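Local structure of macrodomain protein (Streptomyces coelicolor, 5E3B) at residues A[44-49]-A[69-74]; A[83-88]-A[104-109]; A[90-93]-A[97-100]; A[117-122]-A[154-159]. The protein probably removes ADP-ribose from modified thymidine in DNA by hydrolysis. One frame throughout, in Å; residues are numbered along the deposited sequence.

Interaction 1 (A[44-49]-A[69-74]); sequences HVCNDL and AAYRAW
The Tyr71 ring meets Asn47 at its edge and Cys46 obliquely. Asn47 O lies near the ring plane, beside the hydroxyl. The nearest Cys46 approach is CB to Tyr71 CE1, at 3.7 Å. Cys46 SG is a sulfur-aromatic neighbour, 4.8 Å from the ring centroid and inclined 35° to the ring normal. The amide of Asn47 stands almost perpendicular to the ring, with 88° between the planes.

The one hydrogen bond across the contact runs from Tyr71 OH to Asn47 O, at 2.7 Å. The hydroxyl sits above the carbonyl plane and not on a lone pair. Asn47 OD1 is also near the hydroxyl, but the angle is too poor for a bond. That oxygen is engaged elsewhere. It accepts from Leu49 N at 2.9 Å, in the carbonyl plane and on a lone pair, which closes an Asx turn. With Asn47 CG between the backbone N and the carbonyl carbon (chi1 65°), OD1 comes within bonding distance of Leu49 N. Asn47 ND2 donates to Gly51 O, so both ends of the amide brace the turn that follows the strand.

The contact ties the end of strand 40-47 to helix 66-76 in the macrodomain. It is largely buried. The Tyr71 ring also meets that of Trp52 and touches Asn101 and Ile103 of strand 97-105, the next strand in the sheet. The tyrosine thus reaches from the helix to two adjacent strands, while Gln89 of strand 88-94 touches it as well.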
loop_
_atom_site.group_PDB
_atom_site.type_symbol
_atom_site.label_atom_id
_atom_site.label_comp_id
_atom_site.label_asym_id
_atom_site.label_seq_id
_atom_site.Cartn_x
_atom_site.Cartn_y
_atom_site.Cartn_z
ATOM N N HIS A 44 -0.301 -1.089 -0.039
ATOM C CA HIS A 44 -1.558 -1.605 -0.529
ATOM C C HIS A 44 -2.720 -0.863 0.100
ATOM O O HIS A 44 -2.623 -0.250 1.157
ATOM C CB HIS A 44 -1.597 -3.127 -0.321
ATOM C CG HIS A 44 -1.707 -3.503 1.138
ATOM N ND1 HIS A 44 -2.794 -4.157 1.675
ATOM C CD2 HIS A 44 -0.879 -3.251 2.181
ATOM C CE1 HIS A 44 -2.657 -4.285 2.973
ATOM N NE2 HIS A 44 -1.520 -3.730 3.320
ATOM N N VAL A 45 -3.864 -0.965 -0.577
ATOM C CA VAL A 45 -5.061 -0.263 -0.195
ATOM C C VAL A 45 -5.960 -1.025 0.796
ATOM O O VAL A 45 -6.501 -2.079 0.431
ATOM C CB VAL A 45 -5.921 0.179 -1.391
ATOM C CG1 VAL A 45 -7.076 0.967 -0.890
ATOM C CG2 VAL A 45 -5.054 1.062 -2.289
ATOM N N CYS A 46 -6.186 -0.455 1.952
ATOM C CA CYS A 46 -7.140 -0.996 2.927
ATOM C C CYS A 46 -8.372 -0.137 2.997
ATOM O O CYS A 46 -8.375 1.056 2.622
ATOM C CB CYS A 46 -6.444 -1.050 4.286
ATOM S SG CYS A 46 -4.961 -2.087 4.373
ATOM N N ASN A 47 -9.429 -0.717 3.537
ATOM C CA ASN A 47 -10.671 0.059 3.808
ATOM C C ASN A 47 -10.689 0.703 5.168
ATOM O O ASN A 47 -9.870 0.430 6.075
ATOM C CB ASN A 47 -11.898 -0.827 3.576
ATOM C CG ASN A 47 -11.970 -1.959 4.556
ATOM O OD1 ASN A 47 -12.300 -1.761 5.738
ATOM N ND2 ASN A 47 -11.628 -3.133 4.091
ATOM N N ASP A 48 -11.605 1.653 5.309
ATOM C CA ASP A 48 -11.726 2.386 6.557
ATOM C C ASP A 48 -12.711 1.805 7.540
ATOM O O ASP A 48 -13.081 2.456 8.533
ATOM C CB ASP A 48 -12.109 3.858 6.264
ATOM C CG ASP A 48 -13.443 4.004 5.533
ATOM O OD1 ASP A 48 -14.087 3.010 5.145
ATOM O OD2 ASP A 48 -13.812 5.202 5.287
ATOM N N LEU A 49 -13.097 0.574 7.314
ATOM C CA LEU A 49 -14.084 -0.089 8.181
ATOM C C LEU A 49 -13.539 -1.242 9.015
ATOM O O LEU A 49 -14.285 -1.866 9.784
ATOM C CB LEU A 49 -15.270 -0.605 7.331
ATOM C CG LEU A 49 -16.239 0.431 6.769
ATOM C CD1 LEU A 49 -17.240 -0.337 5.944
ATOM C CD2 LEU A 49 -16.919 1.188 7.910
ATOM N N ALA A 69 -2.449 -7.727 12.306
ATOM C CA ALA A 69 -2.583 -7.385 13.723
ATOM C C ALA A 69 -2.520 -5.913 13.937
ATOM O O ALA A 69 -3.414 -5.355 14.661
ATOM C CB ALA A 69 -1.494 -8.075 14.507
ATOM N N ALA A 70 -1.562 -5.281 13.288
ATOM C CA ALA A 70 -1.390 -3.785 13.397
ATOM C C ALA A 70 -2.635 -3.072 12.930
ATOM O O ALA A 70 -3.115 -2.065 13.540
ATOM C CB ALA A 70 -0.156 -3.350 12.660
ATOM N N TYR A 71 -3.168 -3.465 11.761
ATOM C CA TYR A 71 -4.304 -2.802 11.175
ATOM C C TYR A 71 -5.510 -2.921 12.053
ATOM O O TYR A 71 -6.268 -1.972 12.219
ATOM C CB TYR A 71 -4.596 -3.422 9.792
ATOM C CG TYR A 71 -5.906 -2.993 9.174
ATOM C CD1 TYR A 71 -6.045 -1.772 8.456
ATOM C CD2 TYR A 71 -7.042 -3.767 9.251
ATOM C CE1 TYR A 71 -7.243 -1.365 7.911
ATOM C CE2 TYR A 71 -8.204 -3.413 8.682
ATOM C CZ TYR A 71 -8.357 -2.197 7.991
ATOM O OH TYR A 71 -9.545 -1.879 7.414
ATOM N N ARG A 72 -5.785 -4.134 12.532
ATOM C CA ARG A 72 -7.016 -4.346 13.368
ATOM C C ARG A 72 -6.892 -3.514 14.630
ATOM O O ARG A 72 -7.914 -2.938 15.044
ATOM C CB ARG A 72 -7.190 -5.833 13.640
ATOM C CG ARG A 72 -7.504 -6.668 12.423
ATOM C CD ARG A 72 -8.069 -7.988 12.828
ATOM N NE ARG A 72 -8.243 -8.903 11.689
ATOM C CZ ARG A 72 -9.303 -8.935 10.879
ATOM N NH1 ARG A 72 -10.225 -8.043 10.897
ATOM N NH2 ARG A 72 -9.255 -9.827 9.903
ATOM N N ALA A 73 -5.704 -3.446 15.223
ATOM C CA ALA A 73 -5.510 -2.661 16.464
ATOM C C ALA A 73 -5.681 -1.189 16.182
ATOM O O ALA A 73 -6.357 -0.447 16.914
ATOM C CB ALA A 73 -4.176 -2.932 17.030
ATOM N N TRP A 74 -5.108 -0.710 15.073
ATOM C CA TRP A 74 -5.249 0.667 14.613
ATOM C C TRP A 74 -6.695 1.059 14.453
ATOM O O TRP A 74 -7.149 2.042 15.008
ATOM C CB TRP A 74 -4.362 0.854 13.399
ATOM C CG TRP A 74 -4.149 2.234 12.824
ATOM C CD1 TRP A 74 -4.004 3.406 13.513
ATOM C CD2 TRP A 74 -3.943 2.527 11.446
ATOM N NE1 TRP A 74 -3.727 4.449 12.610
ATOM C CE2 TRP A 74 -3.723 3.951 11.340
ATOM C CE3 TRP A 74 -3.975 1.755 10.272
ATOM C CZ2 TRP A 74 -3.477 4.554 10.119
ATOM C CZ3 TRP A 74 -3.767 2.371 9.024
ATOM C CH2 TRP A 74 -3.513 3.785 8.996
#

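Interaction 2 (A[83-88]-A[104-109]); sequences FGLGAV and GQHGMK
His106 ND1, which lies 4.0 Å from Leu85 CD1 and is the ring atom nearest to that leucine, is hydrogen-bonded to Asp48 OD2, while Asp48 OD1 accepts from Gly107 N, so the carboxylate holds both the ring and the backbone just beyond it and probably limits rotation of the imidazole. The methyl approaches the imidazole obliquely, from neither a clear face nor a clear edge.

Leu85 does most of the touching from its own side. Its two methyls divide the work. CD1 faces His106, while CD2 lies over the backbone, 3.9 Å from Gln105 O and 4.2 Å from Gly104 C. With CG beside the backbone N (chi1 -73°) and chi2 at 165°, CD2 is directed to the Gly104-Gln105 backbone and CD1 to the ring of His106.

The residues 84-87 form a type II beta turn, closed by Ala87 N to Gly84 O at 3.1 Å. Leu85 and Gly86 are its two corner residues, and Gly86 adopts the positive phi (86°) of the third position. This turn leads into strand 88-94 of the macrodomain sheet, and its Gly86 and Ala87 are hydrogen-bonded through their backbones to Ile103 of strand 97-105.

Between the two segments the contact is van der Waals packing of the Leu85 methyls on backbone and imidazole. Leu85 also touches Asp48, Ile103 of strand 97-105 and Ala121 of helix 119-136, while Gly104 and Gln105 bond through their backbones to Cys46 of strand 40-47.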
loop_
_atom_site.group_PDB
_atom_site.type_symbol
_atom_site.label_atom_id
_atom_site.label_comp_id
_atom_site.label_asym_id
_atom_site.label_seq_id
_atom_site.Cartn_x
_atom_site.Cartn_y
_atom_site.Cartn_z
ATOM N N PHE A 83 -6.209 6.874 12.710
ATOM C CA PHE A 83 -6.904 6.059 11.723
ATOM C C PHE A 83 -7.979 6.831 11.002
ATOM O O PHE A 83 -8.832 7.461 11.662
ATOM C CB PHE A 83 -7.538 4.826 12.410
ATOM C CG PHE A 83 -8.177 3.884 11.436
ATOM C CD1 PHE A 83 -9.498 4.077 11.049
ATOM C CD2 PHE A 83 -7.488 2.800 10.930
ATOM C CE1 PHE A 83 -10.107 3.195 10.164
ATOM C CE2 PHE A 83 -8.054 1.932 10.023
ATOM C CZ PHE A 83 -9.363 2.133 9.622
ATOM N N GLY A 84 -7.953 6.779 9.680
ATOM C CA GLY A 84 -8.883 7.463 8.813
ATOM C C GLY A 84 -8.427 7.481 7.402
ATOM O O GLY A 84 -7.270 7.166 7.093
ATOM N N LEU A 85 -9.297 7.935 6.530
ATOM C CA LEU A 85 -9.000 8.046 5.082
ATOM C C LEU A 85 -7.783 8.883 4.815
ATOM O O LEU A 85 -7.657 9.992 5.419
ATOM C CB LEU A 85 -10.207 8.544 4.273
ATOM C CG LEU A 85 -11.347 7.497 4.088
ATOM C CD1 LEU A 85 -12.632 8.185 3.613
ATOM C CD2 LEU A 85 -11.002 6.408 3.118
ATOM N N GLY A 86 -6.890 8.348 3.994
ATOM C CA GLY A 86 -5.576 8.990 3.677
ATOM C C GLY A 86 -4.406 8.708 4.624
ATOM O O GLY A 86 -3.262 8.930 4.271
ATOM N N ALA A 87 -4.658 8.110 5.788
ATOM C CA ALA A 87 -3.610 7.749 6.718
ATOM C C ALA A 87 -2.958 6.429 6.286
ATOM O O ALA A 87 -3.527 5.653 5.536
ATOM C CB ALA A 87 -4.096 7.648 8.144
ATOM N N VAL A 88 -1.728 6.285 6.748
ATOM C CA VAL A 88 -0.917 5.137 6.416
ATOM C C VAL A 88 -0.194 4.671 7.665
ATOM O O VAL A 88 0.334 5.474 8.437
ATOM C CB VAL A 88 0.105 5.434 5.337
ATOM C CG1 VAL A 88 0.861 4.139 4.989
ATOM C CG2 VAL A 88 -0.529 5.997 4.132
ATOM N N GLY A 104 -7.338 3.722 1.970
ATOM C CA GLY A 104 -7.633 4.354 0.704
ATOM C C GLY A 104 -8.984 4.099 0.189
ATOM O O GLY A 104 -9.386 4.775 -0.781
ATOM N N GLN A 105 -9.694 3.128 0.760
ATOM C CA GLN A 105 -10.974 2.646 0.232
ATOM C C GLN A 105 -12.045 2.957 1.271
ATOM O O GLN A 105 -11.909 2.654 2.455
ATOM C CB GLN A 105 -10.904 1.151 -0.046
ATOM C CG GLN A 105 -12.227 0.544 -0.353
ATOM C CD GLN A 105 -12.117 -0.926 -0.418
ATOM O OE1 GLN A 105 -11.008 -1.468 -0.371
ATOM N NE2 GLN A 105 -13.244 -1.601 -0.409
ATOM N N HIS A 106 -13.079 3.650 0.820
ATOM C CA HIS A 106 -14.184 4.007 1.692
ATOM C C HIS A 106 -15.288 2.946 1.637
ATOM O O HIS A 106 -15.837 2.682 0.575
ATOM C CB HIS A 106 -14.807 5.365 1.296
ATOM C CG HIS A 106 -15.982 5.726 2.148
ATOM N ND1 HIS A 106 -15.908 5.836 3.515
ATOM C CD2 HIS A 106 -17.246 6.092 1.806
ATOM C CE1 HIS A 106 -17.082 6.201 3.998
ATOM N NE2 HIS A 106 -17.915 6.346 2.979
ATOM N N GLY A 107 -15.598 2.347 2.788
ATOM C CA GLY A 107 -16.506 1.165 2.802
ATOM C C GLY A 107 -15.924 -0.116 2.193
ATOM O O GLY A 107 -14.723 -0.175 1.905
ATOM N N MET A 108 -16.784 -1.144 2.033
ATOM C CA MET A 108 -16.420 -2.440 1.394
ATOM C C MET A 108 -17.417 -2.763 0.280
ATOM O O MET A 108 -18.465 -2.114 0.252
ATOM C CB MET A 108 -16.446 -3.558 2.450
ATOM C CG MET A 108 -15.306 -3.452 3.489
ATOM S SD MET A 108 -15.278 -4.863 4.643
ATOM C CE MET A 108 -16.909 -4.574 5.332
ATOM N N LYS A 109 -17.103 -3.744 -0.595
ATOM C CA LYS A 109 -18.009 -4.204 -1.728
ATOM C C LYS A 109 -19.512 -4.241 -1.427
ATOM O O LYS A 109 -19.993 -5.036 -0.597
ATOM C CB LYS A 109 -17.626 -5.600 -2.225
#

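Interaction 3 (A[90-93]-A[97-100]); sequences FVQV and VWVA
Strands 90-93 and 97-100 run antiparallel, with their axes 4.5 Å apart at the closest point and 148° between their directions. They are the two arms of a beta hairpin at the edge of the macrodomain sheet, with strand 88-94 outermost. Val91 and Val99 form a hydrogen-bonded pair: Val91 N donates to Val99 O at 2.8 Å, and Val99 N to Val91 O at 2.9 Å. Val93 N donates to Val97 O nearer the turn. Phe90 with Ala100 and Gln92 with Trp98 are the non-hydrogen-bonded pairs.

Gln92 and Trp98 make the main side-chain contact, and Trp98 buries more surface against the other strand than any other residue here. The amide of Gln92 forms an offset stack on the indole, the two planes 15° apart. Its CD comes to 3.4 Å from Trp98 CZ2, above the rim. Nearer the backbone, Gln92 CB makes a CH-pi contact, 3.8 Å from the centroid of the Trp98 five-membered ring. The glutamine chain is extended, with CG anti to the backbone N (chi1 -169°), and this carries it across the indole from the five-membered ring to the outer rim of the six-membered ring. Gln92 NE2 donates to Glu94 O, which helps to hold the amide flat.

Phe90 and Ala100 lie on that same face, and Phe90 CE1 is 3.8 Å from Ala100 CB. Val91 and Val99 lie on the other face; with Val93 they touch helix 66-76. Val93 CG2 rests 4.0 Å from Val99 CG2. At the rim of the indole, in its plane, a water accepts from Trp98 NE1 and donates to Phe90 O, which lies 3.2 Å from the water oxygen.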
loop_
_atom_site.group_PDB
_atom_site.type_symbol
_atom_site.label_atom_id
_atom_site.label_comp_id
_atom_site.label_asym_id
_atom_site.label_seq_id
_atom_site.Cartn_x
_atom_site.Cartn_y
_atom_site.Cartn_z
ATOM N N PHE A 90 2.880 1.982 8.901
ATOM C CA PHE A 90 4.028 1.306 8.351
ATOM C C PHE A 90 4.386 0.206 9.388
ATOM O O PHE A 90 4.542 0.473 10.595
ATOM C CB PHE A 90 5.243 2.250 8.122
ATOM C CG PHE A 90 4.894 3.360 7.181
ATOM C CD1 PHE A 90 4.947 3.174 5.807
ATOM C CD2 PHE A 90 4.520 4.579 7.657
ATOM C CE1 PHE A 90 4.539 4.160 4.943
ATOM C CE2 PHE A 90 4.181 5.625 6.785
ATOM C CZ PHE A 90 4.268 5.412 5.423
ATOM N N VAL A 91 4.493 -1.029 8.911
ATOM C CA VAL A 91 4.655 -2.176 9.727
ATOM C C VAL A 91 5.894 -2.966 9.291
ATOM O O VAL A 91 5.960 -3.459 8.163
ATOM C CB VAL A 91 3.420 -3.176 9.671
ATOM C CG1 VAL A 91 3.643 -4.339 10.628
ATOM C CG2 VAL A 91 2.117 -2.429 9.967
ATOM N N GLN A 92 6.919 -3.067 10.145
ATOM C CA GLN A 92 8.171 -3.728 9.806
ATOM C C GLN A 92 7.941 -5.231 9.900
ATOM O O GLN A 92 7.457 -5.748 10.900
ATOM C CB GLN A 92 9.358 -3.236 10.681
ATOM C CG GLN A 92 10.668 -3.740 10.111
ATOM C CD GLN A 92 11.890 -3.227 10.876
ATOM O OE1 GLN A 92 11.714 -2.532 11.908
ATOM N NE2 GLN A 92 13.093 -3.593 10.412
ATOM N N VAL A 93 8.290 -5.949 8.803
ATOM C CA VAL A 93 8.054 -7.395 8.732
ATOM C C VAL A 93 9.332 -8.214 8.563
ATOM O O VAL A 93 9.312 -9.429 8.817
ATOM C CB VAL A 93 7.010 -7.773 7.650
ATOM C CG1 VAL A 93 5.633 -7.312 8.093
ATOM C CG2 VAL A 93 7.377 -7.228 6.261
ATOM N N VAL A 97 12.280 -4.923 5.239
ATOM C CA VAL A 97 11.000 -4.934 4.525
ATOM C C VAL A 97 9.895 -4.320 5.466
ATOM O O VAL A 97 9.755 -4.738 6.672
ATOM C CB VAL A 97 10.564 -6.313 4.000
ATOM C CG1 VAL A 97 9.228 -6.202 3.266
ATOM C CG2 VAL A 97 11.668 -6.955 3.084
ATOM N N TRP A 98 9.058 -3.435 4.898
ATOM C CA TRP A 98 7.961 -2.813 5.555
ATOM C C TRP A 98 6.707 -3.020 4.680
ATOM O O TRP A 98 6.811 -3.112 3.486
ATOM C CB TRP A 98 8.151 -1.310 5.682
ATOM C CG TRP A 98 8.836 -0.846 6.984
ATOM C CD1 TRP A 98 8.208 -0.406 8.112
ATOM C CD2 TRP A 98 10.182 -0.850 7.274
ATOM N NE1 TRP A 98 9.075 -0.112 9.094
ATOM C CE2 TRP A 98 10.320 -0.368 8.591
ATOM C CE3 TRP A 98 11.302 -1.182 6.541
ATOM C CZ2 TRP A 98 11.561 -0.218 9.236
ATOM C CZ3 TRP A 98 12.494 -1.077 7.141
ATOM C CH2 TRP A 98 12.629 -0.593 8.512
ATOM N N VAL A 99 5.596 -3.162 5.344
ATOM C CA VAL A 99 4.236 -3.078 4.718
ATOM C C VAL A 99 3.580 -1.769 5.099
ATOM O O VAL A 99 3.482 -1.422 6.303
ATOM C CB VAL A 99 3.387 -4.288 5.118
ATOM C CG1 VAL A 99 1.998 -4.196 4.558
ATOM C CG2 VAL A 99 4.091 -5.558 4.639
ATOM N N ALA A 100 3.017 -1.067 4.097
ATOM C CA ALA A 100 2.326 0.173 4.308
ATOM C C ALA A 100 0.849 -0.093 4.086
ATOM O O ALA A 100 0.392 -0.346 2.963
ATOM C CB ALA A 100 2.791 1.273 3.284
HETATM O O HOH W 1 7.638 0.747 11.526
#

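Interaction 4 (A[117-122]-A[154-159]); sequences VRYEAI and WSRVEP
Tyr119 and Arg156 cross at about a right angle, with the aliphatic part of the arginine against the edge of the ring. They join the first turns of helices 119-136 and 154-166, which neighbour each other in the alpha/beta macrodomain. Arg156 CG lies near the ring plane, 3.5 Å from Tyr119 CD1, and Arg156 CB is 3.9 Å from the same ring carbon, Tyr119 CD1. The guanidinium does not stack on the ring: the planes are 89° apart. The arginine chain bends at chi2 (77°), which turns its charged end away from the tyrosine and leaves the methylenes to do the touching. Tyr119 CG is anti to the backbone N (chi1 -179°), and this swings the ring across toward the second helix.

Deeper in, the contact is purely aliphatic. Val157 CG2 serves two partners. It is 4.3 Å from Ile122 CG2 and 4.5 Å from Val117 CG1. Val157 and Ile122 are buried, whereas Tyr119 and Arg156 lie at the exposed rim. Leu160, one turn further along helix 154-166, touches both Tyr119 and Ile122 and continues the interface.

Arg118 holds the N-cap position of helix 119-136, and its backbone bonds to Gly104. Ser155 OG is hydrogen-bonded to the backbone of Gly151 and Gly152, just before its helix. One turn apart on the second helix, Trp154 NE1 donates to Glu158 OE1 at 3.0 Å, using the anti lone pair of the carboxylate oxygen.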
loop_
_atom_site.group_PDB
_atom_site.type_symbol
_atom_site.label_atom_id
_atom_site.label_comp_id
_atom_site.label_asym_id
_atom_site.label_seq_id
_atom_site.Cartn_x
_atom_site.Cartn_y
_atom_site.Cartn_z
ATOM N N VAL A 117 -12.764 3.295 -4.115
ATOM C CA VAL A 117 -11.460 3.839 -3.726
ATOM C C VAL A 117 -11.514 5.346 -3.924
ATOM O O VAL A 117 -11.937 5.847 -4.973
ATOM C CB VAL A 117 -10.329 3.225 -4.566
ATOM C CG1 VAL A 117 -9.022 3.863 -4.191
ATOM C CG2 VAL A 117 -10.245 1.698 -4.399
ATOM N N ARG A 118 -11.097 6.056 -2.903
ATOM C CA ARG A 118 -11.249 7.488 -2.851
ATOM C C ARG A 118 -9.990 8.203 -3.336
ATOM O O ARG A 118 -8.946 8.106 -2.703
ATOM C CB ARG A 118 -11.596 7.894 -1.449
ATOM C CG ARG A 118 -13.002 7.440 -1.087
ATOM C CD ARG A 118 -14.072 8.496 -1.388
ATOM N NE ARG A 118 -14.252 9.339 -0.195
ATOM C CZ ARG A 118 -15.337 9.398 0.577
ATOM N NH1 ARG A 118 -15.322 10.196 1.646
ATOM N NH2 ARG A 118 -16.442 8.703 0.298
ATOM N N TYR A 119 -10.127 8.952 -4.435
ATOM C CA TYR A 119 -8.996 9.590 -5.132
ATOM C C TYR A 119 -8.193 10.445 -4.154
ATOM O O TYR A 119 -6.975 10.360 -4.161
ATOM C CB TYR A 119 -9.546 10.470 -6.268
ATOM C CG TYR A 119 -8.501 11.180 -7.103
ATOM C CD1 TYR A 119 -7.943 10.550 -8.204
ATOM C CD2 TYR A 119 -8.025 12.464 -6.761
ATOM C CE1 TYR A 119 -6.977 11.161 -8.991
ATOM C CE2 TYR A 119 -7.071 13.077 -7.592
ATOM C CZ TYR A 119 -6.564 12.401 -8.679
ATOM O OH TYR A 119 -5.617 12.935 -9.513
ATOM N N GLU A 120 -8.847 11.272 -3.328
ATOM C CA GLU A 120 -8.115 12.178 -2.437
ATOM C C GLU A 120 -7.385 11.344 -1.383
ATOM O O GLU A 120 -6.290 11.699 -0.960
ATOM C CB GLU A 120 -9.018 13.226 -1.742
ATOM C CG GLU A 120 -9.773 14.162 -2.719
ATOM N N ALA A 121 -8.062 10.299 -0.880
ATOM C CA ALA A 121 -7.485 9.420 0.151
ATOM C C ALA A 121 -6.267 8.691 -0.355
ATOM O O ALA A 121 -5.257 8.659 0.289
ATOM C CB ALA A 121 -8.515 8.388 0.571
ATOM N N ILE A 122 -6.383 8.109 -1.538
ATOM C CA ILE A 122 -5.253 7.397 -2.141
ATOM C C ILE A 122 -4.078 8.347 -2.434
ATOM O O ILE A 122 -2.938 7.966 -2.249
ATOM C CB ILE A 122 -5.660 6.662 -3.418
ATOM C CG1 ILE A 122 -6.514 5.507 -3.066
ATOM C CG2 ILE A 122 -4.438 6.241 -4.246
ATOM C CD1 ILE A 122 -5.706 4.286 -2.659
ATOM N N TRP A 154 -7.934 1.817 -11.587
ATOM C CA TRP A 154 -6.502 1.895 -11.888
ATOM C C TRP A 154 -6.189 3.204 -12.656
ATOM O O TRP A 154 -5.082 3.674 -12.635
ATOM C CB TRP A 154 -5.984 0.647 -12.629
ATOM C CG TRP A 154 -4.525 0.517 -12.723
ATOM C CD1 TRP A 154 -3.714 0.535 -13.868
ATOM C CD2 TRP A 154 -3.644 0.351 -11.638
ATOM N NE1 TRP A 154 -2.399 0.485 -13.515
ATOM C CE2 TRP A 154 -2.320 0.278 -12.164
ATOM C CE3 TRP A 154 -3.833 0.289 -10.256
ATOM C CZ2 TRP A 154 -1.233 0.186 -11.392
ATOM C CZ3 TRP A 154 -2.684 0.118 -9.462
ATOM C CH2 TRP A 154 -1.405 0.052 -10.054
ATOM N N SER A 155 -7.177 3.721 -13.391
ATOM C CA SER A 155 -6.977 4.938 -14.139
ATOM C C SER A 155 -6.841 6.140 -13.253
ATOM O O SER A 155 -6.306 7.172 -13.681
ATOM C CB SER A 155 -8.212 5.117 -15.060
ATOM O OG SER A 155 -9.328 5.530 -14.341
ATOM N N ARG A 156 -7.424 6.077 -12.069
ATOM C CA ARG A 156 -7.090 7.041 -10.983
ATOM C C ARG A 156 -5.789 6.746 -10.256
ATOM O O ARG A 156 -4.908 7.642 -9.962
ATOM C CB ARG A 156 -8.238 7.031 -9.955
ATOM C CG ARG A 156 -9.288 8.057 -10.273
ATOM C CD ARG A 156 -10.193 7.625 -11.384
ATOM N NE ARG A 156 -11.190 8.630 -11.784
ATOM C CZ ARG A 156 -11.929 8.525 -12.898
ATOM N NH1 ARG A 156 -11.768 7.485 -13.734
ATOM N NH2 ARG A 156 -12.812 9.476 -13.217
ATOM N N VAL A 157 -5.653 5.492 -9.853
ATOM C CA VAL A 157 -4.512 5.136 -9.048
ATOM C C VAL A 157 -3.156 5.279 -9.752
ATOM O O VAL A 157 -2.246 5.845 -9.153
ATOM C CB VAL A 157 -4.720 3.713 -8.374
ATOM C CG1 VAL A 157 -3.452 3.272 -7.643
ATOM C CG2 VAL A 157 -5.980 3.786 -7.465
ATOM N N GLU A 158 -2.957 4.764 -10.989
ATOM C CA GLU A 158 -1.648 4.706 -11.552
ATOM C C GLU A 158 -1.138 6.186 -11.676
ATOM O O GLU A 158 -0.001 6.453 -11.390
ATOM C CB GLU A 158 -1.424 3.845 -12.851
ATOM C CG GLU A 158 -0.012 3.893 -13.312
ATOM C CD GLU A 158 0.564 2.861 -14.318
ATOM O OE1 GLU A 158 0.159 1.752 -14.382
ATOM O OE2 GLU A 158 1.638 3.144 -14.915
ATOM N N PRO A 159 -1.979 7.130 -12.171
ATOM C CA PRO A 159 -1.426 8.479 -12.215
ATOM C C PRO A 159 -1.013 9.089 -10.911
ATOM O O PRO A 159 -0.043 9.842 -10.811
ATOM C CB PRO A 159 -2.558 9.315 -12.799
ATOM C CG PRO A 159 -3.298 8.378 -13.659
ATOM C CD PRO A 159 -3.271 7.059 -12.886
#

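Interactions 1, 2 and 3 all reach the same sheet. Interaction 1 is the most buried and hangs on a tyrosine hydroxyl bonded to a strand carbonyl. Interaction 3 is sheet pairing itself, partly buried, and it is nested in the loop that interaction 2 closes. Both use strand 97-105. Interaction 2 is partly buried methyl packing on backbone and imidazole, and a carboxylate from interaction 1 joins the two. Interaction 4 joins two helices by side-chain packing, buried on one side and exposed on the other, some 22 Å between centres from interaction 3. A backbone bond ties it to interaction 2, and it meets interaction 1 through Val45 against Ile122.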